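Local coordinates for protein NLP/P60 (Enterococcus faecium, PDB 6B8C) that hydrolyses peptidoglycan as a secreted endopeptidase of the NlpC/p60 family, generating muropeptides that enhance host immunity, at residues G99-T104 and P136-S141; A29-E34 and R60-Q65. One frame throughout, in Å; residues are numbered along the deposited sequence.

Contact 1: residues G99-T104 and P136-S141; sequences GSPGGT and PDFAVS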
loop_
_atom_site.group_PDB
_atom_site.type_symbol
_atom_site.label_atom_id
_atom_site.label_comp_id
_atom_site.label_asym_id
_atom_site.label_seq_id
_atom_site.Cartn_x
_atom_site.Cartn_y
_atom_site.Cartn_z
ATOM N N GLY A 99 -7.985 9.667 1.968
ATOM C CA GLY A 99 -8.973 9.953 2.988
ATOM C C GLY A 99 -8.351 10.615 4.201
ATOM O O GLY A 99 -7.136 10.813 4.299
ATOM N N SER A 100 -9.204 10.946 5.135
ATOM C CA SER A 100 -8.699 11.614 6.324
ATOM C C SER A 100 -8.355 10.593 7.404
ATOM O O SER A 100 -8.923 9.496 7.432
ATOM C CB SER A 100 -9.734 12.601 6.856
ATOM O OG SER A 100 -10.967 11.954 7.120
ATOM N N PRO A 101 -7.409 10.926 8.295
ATOM C CA PRO A 101 -7.065 10.008 9.392
ATOM C C PRO A 101 -8.290 9.580 10.185
ATOM O O PRO A 101 -9.061 10.418 10.662
ATOM C CB PRO A 101 -6.082 10.822 10.246
ATOM C CG PRO A 101 -6.202 12.241 9.760
ATOM C CD PRO A 101 -6.587 12.146 8.323
ATOM N N GLY A 102 -8.481 8.269 10.308
ATOM C CA GLY A 102 -9.684 7.694 10.858
ATOM C C GLY A 102 -10.692 7.248 9.823
ATOM O O GLY A 102 -11.539 6.398 10.126
ATOM N N GLY A 103 -10.618 7.792 8.612
ATOM C CA GLY A 103 -11.556 7.449 7.565
ATOM C C GLY A 103 -10.878 7.187 6.237
ATOM O O GLY A 103 -11.452 7.463 5.179
ATOM N N THR A 104 -9.652 6.669 6.279
ATOM C CA THR A 104 -8.971 6.313 5.045
ATOM C C THR A 104 -9.739 5.219 4.320
ATOM O O THR A 104 -10.265 4.290 4.938
ATOM C CB THR A 104 -7.542 5.849 5.320
ATOM O OG1 THR A 104 -7.557 4.799 6.293
ATOM C CG2 THR A 104 -6.693 7.008 5.820
ATOM N N PRO A 136 -2.679 10.645 -3.257
ATOM C CA PRO A 136 -3.032 10.251 -1.892
ATOM C C PRO A 136 -3.085 11.463 -0.981
ATOM O O PRO A 136 -2.548 12.531 -1.282
ATOM C CB PRO A 136 -1.904 9.298 -1.490
ATOM C CG PRO A 136 -0.739 9.750 -2.299
ATOM C CD PRO A 136 -1.290 10.287 -3.597
ATOM N N ASP A 137 -3.754 11.283 0.154
ATOM C CA ASP A 137 -3.951 12.385 1.087
ATOM C C ASP A 137 -2.796 12.539 2.072
ATOM O O ASP A 137 -2.371 13.668 2.339
ATOM C CB ASP A 137 -5.277 12.211 1.834
ATOM C CG ASP A 137 -6.485 12.404 0.928
ATOM O OD1 ASP A 137 -6.629 13.497 0.339
ATOM O OD2 ASP A 137 -7.283 11.454 0.786
ATOM N N PHE A 138 -2.267 11.448 2.626
ATOM C CA PHE A 138 -1.061 11.572 3.453
ATOM C C PHE A 138 -0.232 10.300 3.315
ATOM O O PHE A 138 -0.562 9.408 2.530
ATOM C CB PHE A 138 -1.411 11.894 4.916
ATOM C CG PHE A 138 -2.260 10.855 5.597
ATOM C CD1 PHE A 138 -3.641 10.973 5.611
ATOM C CD2 PHE A 138 -1.678 9.776 6.245
ATOM C CE1 PHE A 138 -4.426 10.028 6.245
ATOM C CE2 PHE A 138 -2.458 8.825 6.880
ATOM C CZ PHE A 138 -3.832 8.952 6.879
ATOM N N ALA A 139 0.861 10.212 4.075
ATOM C CA ALA A 139 1.735 9.055 4.015
ATOM C C ALA A 139 2.137 8.661 5.428
ATOM O O ALA A 139 1.885 9.379 6.398
ATOM C CB ALA A 139 2.974 9.332 3.153
ATOM N N VAL A 140 2.778 7.500 5.529
ATOM C CA VAL A 140 3.175 6.912 6.801
ATOM C C VAL A 140 4.539 6.270 6.605
ATOM O O VAL A 140 4.700 5.398 5.741
ATOM C CB VAL A 140 2.155 5.876 7.307
ATOM C CG1 VAL A 140 2.744 5.061 8.436
ATOM C CG2 VAL A 140 0.878 6.566 7.768
ATOM N N SER A 141 5.521 6.724 7.382
ATOM C CA SER A 141 6.847 6.128 7.387
ATOM C C SER A 141 6.856 4.887 8.266
ATOM O O SER A 141 6.193 4.839 9.309
ATOM C CB SER A 141 7.888 7.129 7.894
ATOM O OG SER A 141 7.918 8.300 7.096
#
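A mainly apolar surface contact joins the ring of Phe-138, the first residue of strand 138-141, which lies between strands 83-85 and 95-98 in the antiparallel sheet, to the loop 99-104 that connects strands 95-98 and 106-112. Asp-137 and Phe-138 both lie opposite Phe-97 in a classic beta bulge, and the Phe-138 side chain leaves this irregular stretch toward the loop. With chi1 at 60°, its CG sits between its own backbone N and carbonyl carbon, and the far end of the ring meets three loop residues. Pro-101 CD comes obliquely to Phe-138 CE1 at 3.7 Å, while Thr-104 CG2 packs against Phe-138 CZ at 3.6 Å, the two side chains running roughly at right angles. Gly-99 O lies at the ring edge, 3.4 Å from Phe-138 CE1. The loop contains a type II beta turn from Ser-100 to Gly-103, closed by Gly-103 N to Ser-100 O at 2.7 Å. Thr-104 divides its branches: the methyl serves Phe-138, whereas OG1 hydrogen-bonds to Glu-79 and Thr-75. The Phe-138 ring also meets that of Phe-97. On the loop side it is held by van der Waals contact, perhaps with a slight electrostatic gain where the carbonyl oxygen meets its C-H edge.

Contact 2: residues A29-E34 and R60-Q65; sequences AAIVAE and RYVYLQ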
loop_
_atom_site.group_PDB
_atom_site.type_symbol
_atom_site.label_atom_id
_atom_site.label_comp_id
_atom_site.label_asym_id
_atom_site.label_seq_id
_atom_site.Cartn_x
_atom_site.Cartn_y
_atom_site.Cartn_z
ATOM N N ALA A 29 13.619 -0.809 -0.227
ATOM C CA ALA A 29 13.871 -1.534 -1.467
ATOM C C ALA A 29 13.324 -2.955 -1.393
ATOM O O ALA A 29 12.800 -3.476 -2.383
ATOM C CB ALA A 29 15.370 -1.546 -1.770
ATOM N N ALA A 30 13.417 -3.587 -0.220
ATOM C CA ALA A 30 12.907 -4.948 -0.075
ATOM C C ALA A 30 11.383 -4.973 -0.132
ATOM O O ALA A 30 10.795 -5.883 -0.732
ATOM C CB ALA A 30 13.409 -5.564 1.231
ATOM N N ILE A 31 10.731 -3.984 0.484
ATOM C CA ILE A 31 9.279 -3.876 0.385
ATOM C C ILE A 31 8.858 -3.722 -1.072
ATOM O O ILE A 31 7.904 -4.363 -1.531
ATOM C CB ILE A 31 8.770 -2.703 1.246
ATOM C CG1 ILE A 31 9.100 -2.929 2.724
ATOM C CG2 ILE A 31 7.271 -2.497 1.044
ATOM C CD1 ILE A 31 8.204 -3.936 3.410
ATOM N N VAL A 32 9.568 -2.874 -1.821
ATOM C CA VAL A 32 9.239 -2.663 -3.229
ATOM C C VAL A 32 9.440 -3.946 -4.029
ATOM O O VAL A 32 8.609 -4.311 -4.876
ATOM C CB VAL A 32 10.082 -1.506 -3.795
ATOM C CG1 VAL A 32 9.890 -1.389 -5.299
ATOM C CG2 VAL A 32 9.719 -0.205 -3.100
ATOM N N ALA A 33 10.545 -4.649 -3.774
ATOM C CA ALA A 33 10.830 -5.874 -4.510
ATOM C C ALA A 33 9.785 -6.945 -4.224
ATOM O O ALA A 33 9.397 -7.701 -5.123
ATOM C CB ALA A 33 12.230 -6.378 -4.164
ATOM N N GLU A 34 9.311 -7.023 -2.977
ATOM C CA GLU A 34 8.258 -7.980 -2.653
ATOM C C GLU A 34 6.932 -7.578 -3.290
ATOM O O GLU A 34 6.185 -8.436 -3.775
ATOM C CB GLU A 34 8.106 -8.103 -1.137
ATOM C CG GLU A 34 7.028 -9.084 -0.678
ATOM C CD GLU A 34 7.429 -10.544 -0.859
ATOM O OE1 GLU A 34 6.529 -11.411 -0.908
ATOM O OE2 GLU A 34 8.641 -10.828 -0.949
ATOM N N ARG A 60 -0.759 -5.351 3.530
ATOM C CA ARG A 60 -0.534 -6.210 4.685
ATOM C C ARG A 60 0.294 -7.429 4.311
ATOM O O ARG A 60 1.202 -7.821 5.051
ATOM C CB ARG A 60 -1.868 -6.642 5.293
ATOM C CG ARG A 60 -1.709 -7.562 6.490
ATOM C CD ARG A 60 -3.023 -7.795 7.214
ATOM N NE ARG A 60 -3.722 -8.983 6.737
ATOM C CZ ARG A 60 -3.486 -10.213 7.180
ATOM N NH1 ARG A 60 -4.169 -11.239 6.690
ATOM N NH2 ARG A 60 -2.562 -10.420 8.112
ATOM N N TYR A 61 0.002 -8.039 3.159
ATOM C CA TYR A 61 0.733 -9.229 2.743
ATOM C C TYR A 61 2.192 -8.907 2.456
ATOM O O TYR A 61 3.089 -9.671 2.834
ATOM C CB TYR A 61 0.063 -9.842 1.513
ATOM C CG TYR A 61 0.551 -11.234 1.191
ATOM C CD1 TYR A 61 1.518 -11.446 0.214
ATOM C CD2 TYR A 61 0.054 -12.337 1.876
ATOM C CE1 TYR A 61 1.968 -12.721 -0.076
ATOM C CE2 TYR A 61 0.500 -13.614 1.595
ATOM C CZ TYR A 61 1.457 -13.801 0.620
ATOM O OH TYR A 61 1.901 -15.074 0.336
ATOM N N VAL A 62 2.449 -7.783 1.784
ATOM C CA VAL A 62 3.828 -7.390 1.500
ATOM C C VAL A 62 4.604 -7.201 2.800
ATOM O O VAL A 62 5.713 -7.734 2.974
ATOM C CB VAL A 62 3.855 -6.120 0.630
ATOM C CG1 VAL A 62 5.276 -5.614 0.467
ATOM C CG2 VAL A 62 3.239 -6.411 -0.731
ATOM N N TYR A 63 4.026 -6.447 3.741
ATOM C CA TYR A 63 4.731 -6.204 4.994
ATOM C C TYR A 63 4.875 -7.472 5.819
ATOM O O TYR A 63 5.869 -7.633 6.530
ATOM C CB TYR A 63 4.029 -5.111 5.791
ATOM C CG TYR A 63 4.569 -3.756 5.435
ATOM C CD1 TYR A 63 4.078 -3.062 4.343
ATOM C CD2 TYR A 63 5.608 -3.191 6.164
ATOM C CE1 TYR A 63 4.584 -1.831 3.999
ATOM C CE2 TYR A 63 6.123 -1.960 5.826
ATOM C CZ TYR A 63 5.605 -1.283 4.744
ATOM O OH TYR A 63 6.110 -0.053 4.398
ATOM N N LEU A 64 3.913 -8.389 5.722
ATOM C CA LEU A 64 4.027 -9.657 6.428
ATOM C C LEU A 64 5.167 -10.493 5.866
ATOM O O LEU A 64 5.926 -11.110 6.624
ATOM C CB LEU A 64 2.701 -10.408 6.337
ATOM C CG LEU A 64 2.353 -11.388 7.451
ATOM C CD1 LEU A 64 2.956 -10.933 8.768
ATOM C CD2 LEU A 64 0.840 -11.477 7.564
ATOM N N GLN A 65 5.308 -10.516 4.540
ATOM C CA GLN A 65 6.380 -11.290 3.924
ATOM C C GLN A 65 7.748 -10.711 4.259
ATOM O O GLN A 65 8.702 -11.463 4.495
ATOM C CB GLN A 65 6.187 -11.347 2.410
ATOM C CG GLN A 65 4.956 -12.107 1.976
ATOM C CD GLN A 65 4.875 -13.477 2.609
ATOM O OE1 GLN A 65 4.079 -13.705 3.519
ATOM N NE2 GLN A 65 5.704 -14.400 2.134
#
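Ile-31 sets its CD1 methyl over the centre of the Tyr-63 ring, 3.8 Å from the ring centroid and only 13° off the normal, a CH-pi contact between helices 28-36 and 55-67. The two side chains cross at about a right angle. The other branch of Ile-31 reaches the neighbouring residue: CG2 is 3.7 Å from Val-62 CG1. That same Val-62 methyl also approaches the helix backbone, with CG1 3.5 Å from Ile-31 O, and it lies between Ile-31 and Glu-34, one helical turn apart. Ile-109 of strand 106-112 touches both Ile-31 and Val-62, so the helix pair is packed against the sheet here.

Glu-34 CG stands anti to the backbone N, and the chain then bends at chi2 (74°), which brings its carboxylate across the Gln-65 stem at a slant; Glu-34 OE1 is 3.3 Å from Gln-65 CB. The carboxylate finds its polar partners beyond the two segments: OE1 bonds to the Tyr-38 hydroxyl and OE2 forms a salt bridge with Lys-37. Tyr-63 OH likewise bonds to Gly-93 O, which should limit the movement of the ring under Ile-31.

The segment axes approach to 9.3 Å at 123°, well away from antiparallel. In this family the catalytic cysteine lies at the N-terminal end of the helix corresponding to 55-67. Dispersion and CH-pi contact fill the interface, while the buried charge of Glu-34 is met at its margin and would probably be held ionised by Lys-37.

How the contacts relate
Contact 2 is a buried interface between two helices, whereas contact 1 lies mostly at the surface, where a hairpin loop meets the start of a strand. They share no residue and sit on opposite sides of the chain's centre, their own centres 20 Å apart and their nearest atoms about 6 Å apart. Strand 106-112 relates them: it leaves the loop of contact 1, and its Ile-109 packs on the helices of contact 2. Each contact uses one aromatic ring, but differently: in contact 1 the ring takes a carbonyl oxygen at its edge, in contact 2 a methyl over its face. Thr-104 OG1, Glu-34 and Tyr-63 OH all turn to polar partners outside the segments.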